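Sn-glycerol-3-phosphate ABC transporter substrate-binding protein UspB (Mycobacterium tuberculosis, PDB 4MFI) binds glycerophosphocholine as the substrate-binding subunit of an ABC transporter, probably delivering it to the membrane-embedded part of the importer. Local coordinates at residues A[58-63]-A[67-72]; A[133-138]-A[373-378]; A[146-151]-A[325-330]; A[175-180]-A[214-219]. All coordinates share one frame; numbering follows the deposited sequence.

Interaction 1 (A[58-63]-A[67-72]); sequences GRFQDR and LSVKLI
Within the beta-alpha-beta unit built from strand 39-43, helix 50-63 and strand 69-73, Phe60 and Gln61 close the last turn of the helix over the chain as it enters the second strand. The Phe60 ring, its CG set anti to the backbone N (chi1 175°), lies across two aliphatic side chains. Its CD2 meets Val69 CG2 at 3.6 Å, and its CZ meets Leu67 CD1 at 3.8 Å; both methyls approach the ring obliquely. Beside this apolar patch, the extended chain of Gln61 carries OE1 to the backbone. Val69 N donates to Gln61 OE1 at 2.9 Å, nearly straight at 168° and in the carbonyl plane on a lone pair, while Gln61 CG rests 3.6 Å from Leu67 O. Two water sites also bridge Gln61 OE1 and Val69 O, but they lie too close together to be filled at once, so how many waters sit there is doubtful. Phe326 of helix 317-330 meets the Phe60 ring edge-to-face and also packs on Val69. Ser68, Lys70 and Ile72 bond through their backbones to strand 39-43, completing the parallel beta-alpha-beta crossover of an alpha/beta lobe in the periplasmic-binding-protein fold.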
loop_
_atom_site.group_PDB
_atom_site.type_symbol
_atom_site.label_atom_id
_atom_site.label_comp_id
_atom_site.label_asym_id
_atom_site.label_seq_id
_atom_site.Cartn_x
_atom_site.Cartn_y
_atom_site.Cartn_z
ATOM N N GLY A 58 0.186 16.852 -19.903
ATOM C CA GLY A 58 -0.370 17.494 -21.082
ATOM C C GLY A 58 -1.777 17.992 -20.815
ATOM O O GLY A 58 -2.135 19.113 -21.201
ATOM N N ARG A 59 -2.581 17.161 -20.155
ATOM C CA ARG A 59 -3.941 17.552 -19.793
ATOM C C ARG A 59 -3.921 18.752 -18.848
ATOM O O ARG A 59 -4.731 19.673 -18.982
ATOM C CB ARG A 59 -4.692 16.384 -19.142
ATOM C CG ARG A 59 -4.885 15.176 -20.054
ATOM C CD ARG A 59 -5.537 14.015 -19.310
ATOM N NE ARG A 59 -5.733 12.867 -20.192
ATOM C CZ ARG A 59 -6.515 11.827 -19.916
ATOM N NH1 ARG A 59 -7.185 11.777 -18.772
ATOM N NH2 ARG A 59 -6.639 10.843 -20.797
ATOM N N PHE A 60 -2.986 18.742 -17.901
ATOM C CA PHE A 60 -2.864 19.839 -16.948
ATOM C C PHE A 60 -2.529 21.149 -17.652
ATOM O O PHE A 60 -3.158 22.185 -17.400
ATOM C CB PHE A 60 -1.802 19.517 -15.896
ATOM C CG PHE A 60 -1.529 20.645 -14.951
ATOM C CD1 PHE A 60 -2.407 20.924 -13.916
ATOM C CD2 PHE A 60 -0.393 21.431 -15.099
ATOM C CE1 PHE A 60 -2.155 21.964 -13.039
ATOM C CE2 PHE A 60 -0.130 22.473 -14.223
ATOM C CZ PHE A 60 -1.017 22.743 -13.191
ATOM N N GLN A 61 -1.547 21.095 -18.543
ATOM C CA GLN A 61 -1.109 22.286 -19.259
ATOM C C GLN A 61 -2.189 22.831 -20.195
ATOM O O GLN A 61 -2.231 24.035 -20.461
ATOM C CB GLN A 61 0.204 22.014 -19.995
ATOM C CG GLN A 61 1.358 21.766 -19.026
ATOM C CD GLN A 61 2.674 21.443 -19.704
ATOM O OE1 GLN A 61 3.730 21.493 -19.073
ATOM N NE2 GLN A 61 2.621 21.104 -20.987
ATOM N N ASP A 62 -3.077 21.959 -20.670
ATOM C CA ASP A 62 -4.237 22.410 -21.448
ATOM C C ASP A 62 -5.213 23.208 -20.584
ATOM O O ASP A 62 -5.783 24.206 -21.031
ATOM C CB ASP A 62 -4.986 21.224 -22.066
ATOM C CG ASP A 62 -4.259 20.615 -23.249
ATOM O OD1 ASP A 62 -4.544 19.442 -23.574
ATOM O OD2 ASP A 62 -3.411 21.304 -23.859
ATOM N N ARG A 63 -5.407 22.752 -19.349
ATOM C CA ARG A 63 -6.369 23.355 -18.431
ATOM C C ARG A 63 -5.795 24.596 -17.760
ATOM O O ARG A 63 -6.524 25.544 -17.460
ATOM C CB ARG A 63 -6.779 22.325 -17.372
ATOM C CG ARG A 63 -7.874 22.781 -16.419
ATOM C CD ARG A 63 -9.216 22.954 -17.132
ATOM N NE ARG A 63 -9.678 21.714 -17.751
ATOM C CZ ARG A 63 -10.330 20.754 -17.102
ATOM N NH1 ARG A 63 -10.607 20.887 -15.811
ATOM N NH2 ARG A 63 -10.705 19.655 -17.742
ATOM N N LEU A 67 0.785 27.596 -16.762
ATOM C CA LEU A 67 1.700 26.783 -15.969
ATOM C C LEU A 67 2.304 25.674 -16.821
ATOM O O LEU A 67 1.631 25.104 -17.680
ATOM C CB LEU A 67 0.973 26.175 -14.767
ATOM C CG LEU A 67 0.394 27.161 -13.751
ATOM C CD1 LEU A 67 -0.484 26.442 -12.736
ATOM C CD2 LEU A 67 1.511 27.915 -13.051
ATOM N N SER A 68 3.576 25.374 -16.592
ATOM C CA SER A 68 4.189 24.215 -17.224
ATOM C C SER A 68 4.811 23.316 -16.164
ATOM O O SER A 68 5.205 23.780 -15.088
ATOM C CB SER A 68 5.236 24.638 -18.251
ATOM O OG SER A 68 6.283 25.356 -17.631
ATOM N N VAL A 69 4.881 22.029 -16.471
ATOM C CA VAL A 69 5.401 21.038 -15.539
ATOM C C VAL A 69 6.573 20.297 -16.165
ATOM O O VAL A 69 6.528 19.911 -17.335
ATOM C CB VAL A 69 4.311 20.012 -15.154
ATOM C CG1 VAL A 69 4.851 19.019 -14.134
ATOM C CG2 VAL A 69 3.078 20.718 -14.609
ATOM N N LYS A 70 7.627 20.116 -15.381
ATOM C CA LYS A 70 8.772 19.328 -15.796
ATOM C C LYS A 70 8.733 18.001 -15.040
ATOM O O LYS A 70 8.745 17.982 -13.805
ATOM C CB LYS A 70 10.061 20.095 -15.491
ATOM C CG LYS A 70 11.346 19.352 -15.791
ATOM C CD LYS A 70 11.414 18.845 -17.219
ATOM C CE LYS A 70 12.739 18.127 -17.465
ATOM N NZ LYS A 70 12.821 17.522 -18.827
ATOM N N LEU A 71 8.651 16.902 -15.785
ATOM C CA LEU A 71 8.681 15.570 -15.193
ATOM C C LEU A 71 10.129 15.143 -15.013
ATOM O O LEU A 71 10.878 15.016 -15.984
ATOM C CB LEU A 71 7.938 14.568 -16.079
ATOM C CG LEU A 71 7.840 13.131 -15.552
ATOM C CD1 LEU A 71 7.054 13.092 -14.251
ATOM C CD2 LEU A 71 7.198 12.215 -16.588
ATOM N N ILE A 72 10.525 14.946 -13.760
ATOM C CA ILE A 72 11.890 14.588 -13.427
ATOM C C ILE A 72 11.937 13.123 -13.017
ATOM O O ILE A 72 11.174 12.709 -12.148
ATOM C CB ILE A 72 12.393 15.431 -12.239
ATOM C CG1 ILE A 72 12.295 16.925 -12.552
ATOM C CG2 ILE A 72 13.817 15.046 -11.868
ATOM C CD1 ILE A 72 13.173 17.348 -13.687
HETATM O O HOH W 1 5.746 19.603 -20.209
HETATM O O HOH W 2 6.249 21.758 -19.949
#

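Interaction 2 (A[133-138]-A[373-378]); sequences DSLLAD and DQLPHT
Ser134 and Thr378 meet hydroxyl to hydroxyl: Ser134 OG donates to Thr378 OG1 at 2.6 Å, and Thr378 OG1 donates in turn to Leu375 O at 2.7 Å. Both hydroxyls sit between the backbone N and the carbonyl carbon of their own residues (chi1 66° in Ser134, 53° in Thr378), which turns each toward the other segment. The second bond reaches its carbonyl off the plane, the donor being tilted by 22°. A water makes a second link between the segments, accepting from Ser134 N at 3.0 Å and donating to Leu375 O, also at 3.0 Å. Alongside, Leu135 CD1 touches Leu375 CD2 rather loosely, at 4.3 Å. In the next shell, Leu135 packs on Pro149 and Arg152 of strand 144-160, and Asp138 is held by a salt bridge to Arg152 and a hydrogen bond from Thr304. Gln374 bonds to Leu292 N and Pro155 O, which probably helps to hold the turn at 375-378. This buried contact near the middle of the chain thus joins helix 133-137 to the 3-10 turn at 375-376 and the loop after it, with Leu135 tying it to strand 144-160. The buried hydroxyls form a short chain of hydrogen bonds, Ser134 OG to Thr378 OG1 to Leu375 O: Thr378 OG1 is acceptor and donor together, and neither hydroxyl is buried without a partner.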
loop_
_atom_site.group_PDB
_atom_site.type_symbol
_atom_site.label_atom_id
_atom_site.label_comp_id
_atom_site.label_asym_id
_atom_site.label_seq_id
_atom_site.Cartn_x
_atom_site.Cartn_y
_atom_site.Cartn_z
ATOM N N ASP A 133 -11.817 7.275 1.428
ATOM C CA ASP A 133 -11.591 7.723 2.801
ATOM C C ASP A 133 -10.237 7.300 3.345
ATOM O O ASP A 133 -9.477 8.139 3.851
ATOM C CB ASP A 133 -12.694 7.226 3.744
ATOM C CG ASP A 133 -14.018 7.940 3.544
ATOM O OD1 ASP A 133 -14.044 8.976 2.851
ATOM O OD2 ASP A 133 -15.037 7.471 4.105
ATOM N N SER A 134 -9.922 6.010 3.234
ATOM C CA SER A 134 -8.677 5.505 3.803
ATOM C C SER A 134 -7.472 6.083 3.080
ATOM O O SER A 134 -6.447 6.351 3.704
ATOM C CB SER A 134 -8.625 3.972 3.782
ATOM O OG SER A 134 -8.578 3.498 2.448
ATOM N N LEU A 135 -7.595 6.285 1.769
ATOM C CA LEU A 135 -6.444 6.713 0.972
ATOM C C LEU A 135 -6.016 8.136 1.311
ATOM O O LEU A 135 -4.830 8.454 1.266
ATOM C CB LEU A 135 -6.713 6.566 -0.528
ATOM C CG LEU A 135 -6.955 5.135 -1.023
ATOM C CD1 LEU A 135 -7.145 5.121 -2.540
ATOM C CD2 LEU A 135 -5.821 4.204 -0.609
ATOM N N LEU A 136 -6.971 8.998 1.642
ATOM C CA LEU A 136 -6.628 10.338 2.101
ATOM C C LEU A 136 -6.206 10.333 3.575
ATOM O O LEU A 136 -5.270 11.046 3.963
ATOM C CB LEU A 136 -7.792 11.304 1.866
ATOM C CG LEU A 136 -7.495 12.760 2.238
ATOM C CD1 LEU A 136 -6.313 13.293 1.440
ATOM C CD2 LEU A 136 -8.722 13.615 2.007
ATOM N N ALA A 137 -6.887 9.522 4.387
ATOM C CA ALA A 137 -6.564 9.400 5.813
ATOM C C ALA A 137 -5.159 8.850 6.046
ATOM O O ALA A 137 -4.570 9.070 7.106
ATOM C CB ALA A 137 -7.589 8.528 6.522
ATOM N N ASP A 138 -4.627 8.128 5.059
ATOM C CA ASP A 138 -3.265 7.597 5.128
ATOM C C ASP A 138 -2.225 8.683 5.395
ATOM O O ASP A 138 -1.151 8.391 5.933
ATOM C CB ASP A 138 -2.884 6.915 3.810
ATOM C CG ASP A 138 -3.551 5.570 3.617
ATOM O OD1 ASP A 138 -3.809 4.847 4.609
ATOM O OD2 ASP A 138 -3.800 5.219 2.448
ATOM N N ASP A 373 -13.849 -2.680 -5.233
ATOM C CA ASP A 373 -14.908 -2.818 -4.244
ATOM C C ASP A 373 -14.385 -3.004 -2.826
ATOM O O ASP A 373 -15.110 -2.770 -1.860
ATOM C CB ASP A 373 -15.850 -3.958 -4.633
ATOM C CG ASP A 373 -16.690 -3.627 -5.860
ATOM O OD1 ASP A 373 -16.778 -2.437 -6.235
ATOM O OD2 ASP A 373 -17.268 -4.561 -6.451
ATOM N N GLN A 374 -13.124 -3.398 -2.697
ATOM C CA GLN A 374 -12.538 -3.555 -1.370
ATOM C C GLN A 374 -12.134 -2.216 -0.737
ATOM O O GLN A 374 -11.971 -2.131 0.480
ATOM C CB GLN A 374 -11.338 -4.509 -1.415
ATOM C CG GLN A 374 -10.845 -4.901 -0.031
ATOM C CD GLN A 374 -9.736 -5.937 -0.018
ATOM O OE1 GLN A 374 -9.637 -6.717 0.927
ATOM N NE2 GLN A 374 -8.887 -5.940 -1.047
ATOM N N LEU A 375 -11.968 -1.172 -1.546
ATOM C CA LEU A 375 -11.483 0.118 -1.024
ATOM C C LEU A 375 -12.221 0.718 0.197
ATOM O O LEU A 375 -11.568 1.242 1.108
ATOM C CB LEU A 375 -11.355 1.156 -2.150
ATOM C CG LEU A 375 -10.106 0.975 -3.019
ATOM C CD1 LEU A 375 -10.095 1.939 -4.198
ATOM C CD2 LEU A 375 -8.839 1.142 -2.193
ATOM N N PRO A 376 -13.569 0.639 0.237
ATOM C CA PRO A 376 -14.268 1.189 1.406
ATOM C C PRO A 376 -14.063 0.347 2.661
ATOM O O PRO A 376 -14.500 0.752 3.740
ATOM C CB PRO A 376 -15.747 1.126 0.996
ATOM C CG PRO A 376 -15.734 1.022 -0.481
ATOM C CD PRO A 376 -14.516 0.245 -0.819
ATOM N N HIS A 377 -13.405 -0.800 2.515
ATOM C CA HIS A 377 -13.240 -1.751 3.606
ATOM C C HIS A 377 -11.780 -1.912 3.977
ATOM O O HIS A 377 -11.333 -2.965 4.414
ATOM C CB HIS A 377 -13.863 -3.081 3.203
ATOM C CG HIS A 377 -15.277 -2.946 2.751
ATOM N ND1 HIS A 377 -16.303 -2.634 3.615
ATOM C CD2 HIS A 377 -15.835 -3.042 1.521
ATOM C CE1 HIS A 377 -17.438 -2.567 2.942
ATOM N NE2 HIS A 377 -17.181 -2.808 1.669
ATOM N N THR A 378 -11.044 -0.831 3.802
ATOM C CA THR A 378 -9.630 -0.809 4.149
ATOM C C THR A 378 -9.397 0.043 5.394
ATOM O O THR A 378 -10.266 0.813 5.812
ATOM C CB THR A 378 -8.753 -0.304 2.977
ATOM O OG1 THR A 378 -9.252 0.954 2.513
ATOM C CG2 THR A 378 -8.773 -1.298 1.826
HETATM O O HOH W 3 -11.934 3.870 2.484
#

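Interaction 3 (A[146-151]-A[325-330]); sequences YAVPYA and KFIAFV
Tyr150 OH hydrogen-bonds to Glu53 OE2 of helix 50-63, and this polar end fixes a ring whose flank leans on helix 317-330. The contact belongs to the alpha/beta core of one lobe of the solute-binding fold, where strand 144-160 is covered by that helix. Between the two segments the contact is wholly apolar. Val148 points at Ile327 and meets it through a single methyl: Ile327 CG2 lies 3.6 Å from Val148 CB and 3.7 Å from Val148 CG2, with Val148 CG1 slightly farther at 3.9 Å. The methyl therefore sits against the branch point of the valine, and the two side chains meet at a slant. It reaches there because Ile327 places CG1 beside its backbone N (chi1 -70°), which leaves CG2 on the side of the strand. One turn further along the helix, Val330 meets Tyr150. Beside strand 144-160 in the sheet runs the antiparallel strand 307-310: Val148 bonds through its backbone to Leu309, whose side chain also touches Ile327, Val330 and Tyr150. Ala307 stands opposite two residues, Tyr150 and Ala151, in a classic beta bulge at the bend of the strand. Val330 divides its two methyls between aromatic neighbours, with CG2 4.2 Å from Tyr150 CE1 and CG1 3.5 Å above the plane of the Phe326 ring, offset toward its rim.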
loop_
_atom_site.group_PDB
_atom_site.type_symbol
_atom_site.label_atom_id
_atom_site.label_comp_id
_atom_site.label_asym_id
_atom_site.label_seq_id
_atom_site.Cartn_x
_atom_site.Cartn_y
_atom_site.Cartn_z
ATOM N N TYR A 146 -0.619 15.644 4.815
ATOM C CA TYR A 146 0.679 15.997 4.244
ATOM C C TYR A 146 0.929 15.482 2.832
ATOM O O TYR A 146 1.979 15.744 2.260
ATOM C CB TYR A 146 1.808 15.556 5.182
ATOM C CG TYR A 146 1.813 16.341 6.466
ATOM C CD1 TYR A 146 2.511 17.540 6.566
ATOM C CD2 TYR A 146 1.071 15.916 7.566
ATOM C CE1 TYR A 146 2.501 18.276 7.740
ATOM C CE2 TYR A 146 1.053 16.647 8.740
ATOM C CZ TYR A 146 1.772 17.823 8.825
ATOM O OH TYR A 146 1.758 18.553 9.996
ATOM N N ALA A 147 -0.029 14.752 2.271
ATOM C CA ALA A 147 0.063 14.312 0.886
ATOM C C ALA A 147 -1.318 13.954 0.367
ATOM O O ALA A 147 -2.284 13.925 1.128
ATOM C CB ALA A 147 1.012 13.115 0.752
ATOM N N VAL A 148 -1.396 13.693 -0.936
ATOM C CA VAL A 148 -2.624 13.278 -1.608
ATOM C C VAL A 148 -2.330 11.925 -2.273
ATOM O O VAL A 148 -1.288 11.766 -2.904
ATOM C CB VAL A 148 -3.031 14.334 -2.669
ATOM C CG1 VAL A 148 -4.213 13.865 -3.513
ATOM C CG2 VAL A 148 -3.342 15.673 -2.007
ATOM N N PRO A 149 -3.237 10.941 -2.135
ATOM C CA PRO A 149 -2.964 9.621 -2.722
ATOM C C PRO A 149 -2.823 9.678 -4.242
ATOM O O PRO A 149 -3.555 10.428 -4.897
ATOM C CB PRO A 149 -4.206 8.807 -2.344
ATOM C CG PRO A 149 -5.289 9.839 -2.155
ATOM C CD PRO A 149 -4.572 11.002 -1.515
ATOM N N TYR A 150 -1.900 8.892 -4.792
ATOM C CA TYR A 150 -1.577 8.962 -6.217
ATOM C C TYR A 150 -1.454 7.571 -6.843
ATOM O O TYR A 150 -2.211 7.225 -7.750
ATOM C CB TYR A 150 -0.278 9.742 -6.390
ATOM C CG TYR A 150 0.262 9.864 -7.800
ATOM C CD1 TYR A 150 -0.367 10.672 -8.747
ATOM C CD2 TYR A 150 1.437 9.219 -8.169
ATOM C CE1 TYR A 150 0.151 10.813 -10.028
ATOM C CE2 TYR A 150 1.965 9.352 -9.448
ATOM C CZ TYR A 150 1.319 10.148 -10.372
ATOM O OH TYR A 150 1.849 10.292 -11.636
ATOM N N ALA A 151 -0.504 6.776 -6.353
ATOM C CA ALA A 151 -0.268 5.427 -6.874
ATOM C C ALA A 151 -0.501 4.441 -5.738
ATOM O O ALA A 151 0.425 4.103 -4.996
ATOM C CB ALA A 151 1.155 5.305 -7.406
ATOM N N LYS A 325 -2.568 22.807 -7.280
ATOM C CA LYS A 325 -3.399 22.765 -8.484
ATOM C C LYS A 325 -3.025 21.559 -9.343
ATOM O O LYS A 325 -3.899 20.854 -9.868
ATOM C CB LYS A 325 -3.246 24.049 -9.298
ATOM C CG LYS A 325 -3.903 25.261 -8.667
ATOM C CD LYS A 325 -3.551 26.530 -9.439
ATOM C CE LYS A 325 -4.252 27.747 -8.868
ATOM N NZ LYS A 325 -3.802 29.000 -9.536
ATOM N N PHE A 326 -1.725 21.319 -9.485
ATOM C CA PHE A 326 -1.262 20.158 -10.236
ATOM C C PHE A 326 -1.682 18.849 -9.579
ATOM O O PHE A 326 -2.247 17.966 -10.235
ATOM C CB PHE A 326 0.258 20.188 -10.411
ATOM C CG PHE A 326 0.796 18.992 -11.144
ATOM C CD1 PHE A 326 0.646 18.882 -12.520
ATOM C CD2 PHE A 326 1.426 17.965 -10.452
ATOM C CE1 PHE A 326 1.128 17.780 -13.198
ATOM C CE2 PHE A 326 1.915 16.855 -11.124
ATOM C CZ PHE A 326 1.767 16.764 -12.501
ATOM N N ILE A 327 -1.396 18.718 -8.287
ATOM C CA ILE A 327 -1.713 17.493 -7.561
ATOM C C ILE A 327 -3.207 17.202 -7.601
ATOM O O ILE A 327 -3.606 16.068 -7.866
ATOM C CB ILE A 327 -1.237 17.572 -6.099
ATOM C CG1 ILE A 327 0.290 17.538 -6.037
ATOM C CG2 ILE A 327 -1.804 16.424 -5.282
ATOM C CD1 ILE A 327 0.831 17.832 -4.661
ATOM N N ALA A 328 -4.025 18.221 -7.353
ATOM C CA ALA A 328 -5.473 18.040 -7.352
ATOM C C ALA A 328 -5.980 17.667 -8.744
ATOM O O ALA A 328 -6.909 16.866 -8.887
ATOM C CB ALA A 328 -6.173 19.301 -6.848
ATOM N N PHE A 329 -5.373 18.245 -9.775
ATOM C CA PHE A 329 -5.810 17.959 -11.135
ATOM C C PHE A 329 -5.489 16.524 -11.554
ATOM O O PHE A 329 -6.353 15.812 -12.068
ATOM C CB PHE A 329 -5.206 18.954 -12.131
ATOM C CG PHE A 329 -5.615 18.700 -13.549
ATOM C CD1 PHE A 329 -6.813 19.200 -14.038
ATOM C CD2 PHE A 329 -4.815 17.939 -14.390
ATOM C CE1 PHE A 329 -7.201 18.953 -15.348
ATOM C CE2 PHE A 329 -5.191 17.690 -15.692
ATOM C CZ PHE A 329 -6.385 18.195 -16.175
ATOM N N VAL A 330 -4.253 16.091 -11.333
ATOM C CA VAL A 330 -3.861 14.768 -11.815
ATOM C C VAL A 330 -4.513 13.641 -11.018
ATOM O O VAL A 330 -4.511 12.488 -11.459
ATOM C CB VAL A 330 -2.329 14.582 -11.908
ATOM C CG1 VAL A 330 -1.722 15.641 -12.823
ATOM C CG2 VAL A 330 -1.675 14.604 -10.519
#

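Interaction 4 (A[175-180]-A[214-219]); sequences QSWSEF and NWAFGG
Trp177 begins its contact at CB, which lies 3.6 Å from Phe217 CE2 and 3.8 Å from Phe217 CZ. Its CG stands beside the backbone N (chi1 -78°), swinging the indole past the phenyl group toward the neighbouring helix. There CD1 meets Ala216 CB at 3.8 Å; the methyl comes at the edge of the indole, near its plane. The Trp177 side chain also touches Pro293 and Val270 of strand 268-272. The contact sets the first turn of helix 177-191 against the last turn of helix 211-216, and both ends are capped. Ser176 is the N-cap, its OG accepting from Glu179 N at 2.9 Å, and Glu179 OE1 in turn receives Gln175 N at 2.8 Å. At the other end, Gly218 with its positive phi makes a Schellman motif, with Gly219 N bonded to Asn214 O. The Phe217 ring, leaving just at this turn, reaches across to Ser178, whose OG lies 3.4 Å from Phe217 CE1 at the ring edge, in its plane. On its own side Phe217 packs on Ala237 and Phe240 of helix 232-245, its ring plane at about 50° to that of Phe240.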
loop_
_atom_site.group_PDB
_atom_site.type_symbol
_atom_site.label_atom_id
_atom_site.label_comp_id
_atom_site.label_asym_id
_atom_site.label_seq_id
_atom_site.Cartn_x
_atom_site.Cartn_y
_atom_site.Cartn_z
ATOM N N GLN A 175 -14.208 -16.634 4.140
ATOM C CA GLN A 175 -14.979 -15.662 4.912
ATOM C C GLN A 175 -14.220 -15.187 6.140
ATOM O O GLN A 175 -14.455 -14.088 6.647
ATOM C CB GLN A 175 -16.290 -16.308 5.374
ATOM C CG GLN A 175 -17.363 -16.433 4.301
ATOM C CD GLN A 175 -18.057 -15.116 4.031
ATOM O OE1 GLN A 175 -17.775 -14.105 4.681
ATOM N NE2 GLN A 175 -18.970 -15.120 3.075
ATOM N N SER A 176 -13.337 -16.044 6.641
ATOM C CA SER A 176 -12.484 -15.710 7.771
ATOM C C SER A 176 -11.158 -16.416 7.581
ATOM O O SER A 176 -11.075 -17.423 6.862
ATOM C CB SER A 176 -13.123 -16.145 9.100
ATOM O OG SER A 176 -13.217 -17.562 9.195
ATOM N N TRP A 177 -10.118 -15.921 8.235
ATOM C CA TRP A 177 -8.855 -16.631 8.204
ATOM C C TRP A 177 -8.959 -18.018 8.840
ATOM O O TRP A 177 -8.296 -18.961 8.392
ATOM C CB TRP A 177 -7.745 -15.780 8.830
ATOM C CG TRP A 177 -7.277 -14.726 7.871
ATOM C CD1 TRP A 177 -7.545 -13.385 7.917
ATOM C CD2 TRP A 177 -6.499 -14.942 6.691
ATOM N NE1 TRP A 177 -6.960 -12.751 6.836
ATOM C CE2 TRP A 177 -6.316 -13.687 6.070
ATOM C CE3 TRP A 177 -5.931 -16.075 6.101
ATOM C CZ2 TRP A 177 -5.583 -13.535 4.890
ATOM C CZ3 TRP A 177 -5.207 -15.924 4.929
ATOM C CH2 TRP A 177 -5.039 -14.663 4.336
ATOM N N SER A 178 -9.818 -18.164 9.849
ATOM C CA SER A 178 -10.007 -19.469 10.466
ATOM C C SER A 178 -10.693 -20.463 9.530
ATOM O O SER A 178 -10.346 -21.644 9.524
ATOM C CB SER A 178 -10.731 -19.339 11.805
ATOM O OG SER A 178 -9.879 -18.701 12.736
ATOM N N GLU A 179 -11.636 -19.994 8.712
ATOM C CA GLU A 179 -12.189 -20.869 7.678
ATOM C C GLU A 179 -11.099 -21.291 6.699
ATOM O O GLU A 179 -11.009 -22.462 6.323
ATOM C CB GLU A 179 -13.332 -20.199 6.913
ATOM C CG GLU A 179 -14.006 -21.153 5.913
ATOM C CD GLU A 179 -14.989 -20.477 4.974
ATOM O OE1 GLU A 179 -14.719 -19.344 4.516
ATOM O OE2 GLU A 179 -16.044 -21.089 4.683
ATOM N N PHE A 180 -10.261 -20.341 6.285
ATOM C CA PHE A 180 -9.193 -20.682 5.366
ATOM C C PHE A 180 -8.261 -21.723 5.970
ATOM O O PHE A 180 -7.821 -22.649 5.288
ATOM C CB PHE A 180 -8.378 -19.470 4.926
ATOM C CG PHE A 180 -7.341 -19.836 3.917
ATOM C CD1 PHE A 180 -7.736 -20.315 2.677
ATOM C CD2 PHE A 180 -5.984 -19.791 4.219
ATOM C CE1 PHE A 180 -6.808 -20.728 1.731
ATOM C CE2 PHE A 180 -5.039 -20.189 3.268
ATOM C CZ PHE A 180 -5.459 -20.663 2.024
ATOM N N ASN A 214 -3.590 -10.144 10.999
ATOM C CA ASN A 214 -3.378 -9.705 12.366
ATOM C C ASN A 214 -4.598 -8.914 12.865
ATOM O O ASN A 214 -5.198 -9.254 13.891
ATOM C CB ASN A 214 -2.090 -8.870 12.420
ATOM C CG ASN A 214 -1.564 -8.669 13.824
ATOM O OD1 ASN A 214 -1.869 -9.427 14.753
ATOM N ND2 ASN A 214 -0.737 -7.644 13.978
ATOM N N TRP A 215 -4.994 -7.886 12.120
ATOM C CA TRP A 215 -6.188 -7.114 12.457
ATOM C C TRP A 215 -7.453 -7.983 12.542
ATOM O O TRP A 215 -8.295 -7.776 13.420
ATOM C CB TRP A 215 -6.419 -6.025 11.414
ATOM C CG TRP A 215 -5.432 -4.894 11.439
ATOM C CD1 TRP A 215 -4.690 -4.450 12.506
ATOM C CD2 TRP A 215 -5.099 -4.049 10.336
ATOM N NE1 TRP A 215 -3.916 -3.374 12.121
ATOM C CE2 TRP A 215 -4.157 -3.107 10.795
ATOM C CE3 TRP A 215 -5.513 -3.996 8.998
ATOM C CZ2 TRP A 215 -3.619 -2.129 9.961
ATOM C CZ3 TRP A 215 -4.982 -3.024 8.175
ATOM C CH2 TRP A 215 -4.050 -2.101 8.660
ATOM N N ALA A 216 -7.601 -8.927 11.611
ATOM C CA ALA A 216 -8.783 -9.781 11.574
ATOM C C ALA A 216 -8.932 -10.605 12.852
ATOM O O ALA A 216 -10.050 -10.934 13.270
ATOM C CB ALA A 216 -8.735 -10.696 10.355
ATOM N N PHE A 217 -7.798 -10.925 13.467
ATOM C CA PHE A 217 -7.763 -11.708 14.701
ATOM C C PHE A 217 -7.732 -10.824 15.950
ATOM O O PHE A 217 -7.630 -11.331 17.068
ATOM C CB PHE A 217 -6.561 -12.663 14.683
ATOM C CG PHE A 217 -6.797 -13.934 13.907
ATOM C CD1 PHE A 217 -7.793 -14.822 14.303
ATOM C CD2 PHE A 217 -6.013 -14.262 12.802
ATOM C CE1 PHE A 217 -8.011 -16.009 13.612
ATOM C CE2 PHE A 217 -6.224 -15.457 12.100
ATOM C CZ PHE A 217 -7.225 -16.327 12.506
ATOM N N GLY A 218 -7.837 -9.509 15.759
ATOM C CA GLY A 218 -7.867 -8.575 16.871
ATOM C C GLY A 218 -6.499 -8.102 17.320
ATOM O O GLY A 218 -6.388 -7.403 18.327
ATOM N N GLY A 219 -5.459 -8.486 16.584
ATOM C CA GLY A 219 -4.110 -8.042 16.876
ATOM C C GLY A 219 -3.751 -6.745 16.175
ATOM O O GLY A 219 -4.527 -6.212 15.373
#

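In the fold
Interactions 1 and 3 both reach the same mixed sheet, probably in one lobe: their centres lie about 14 Å apart, and they touch where Phe60 and Val69 pack on Phe326 and where Phe329 reaches the backbone at Phe60, so helix 317-330 serves both. Interaction 2 sits nearer the middle of the chain, about 16 Å from interaction 3 between centres, meeting it through Leu135 and Leu136 against Pro149 and Ala147. Along the sequence interaction 1 closes first; interaction 2 then spans interaction 3, which spans interaction 4. Interactions 2 and 3 join segments far apart in sequence; 1 and 4 are more local and lie on opposite sides of the chain's centre, about 46 Å apart between centres, consistent with the two-lobed fold.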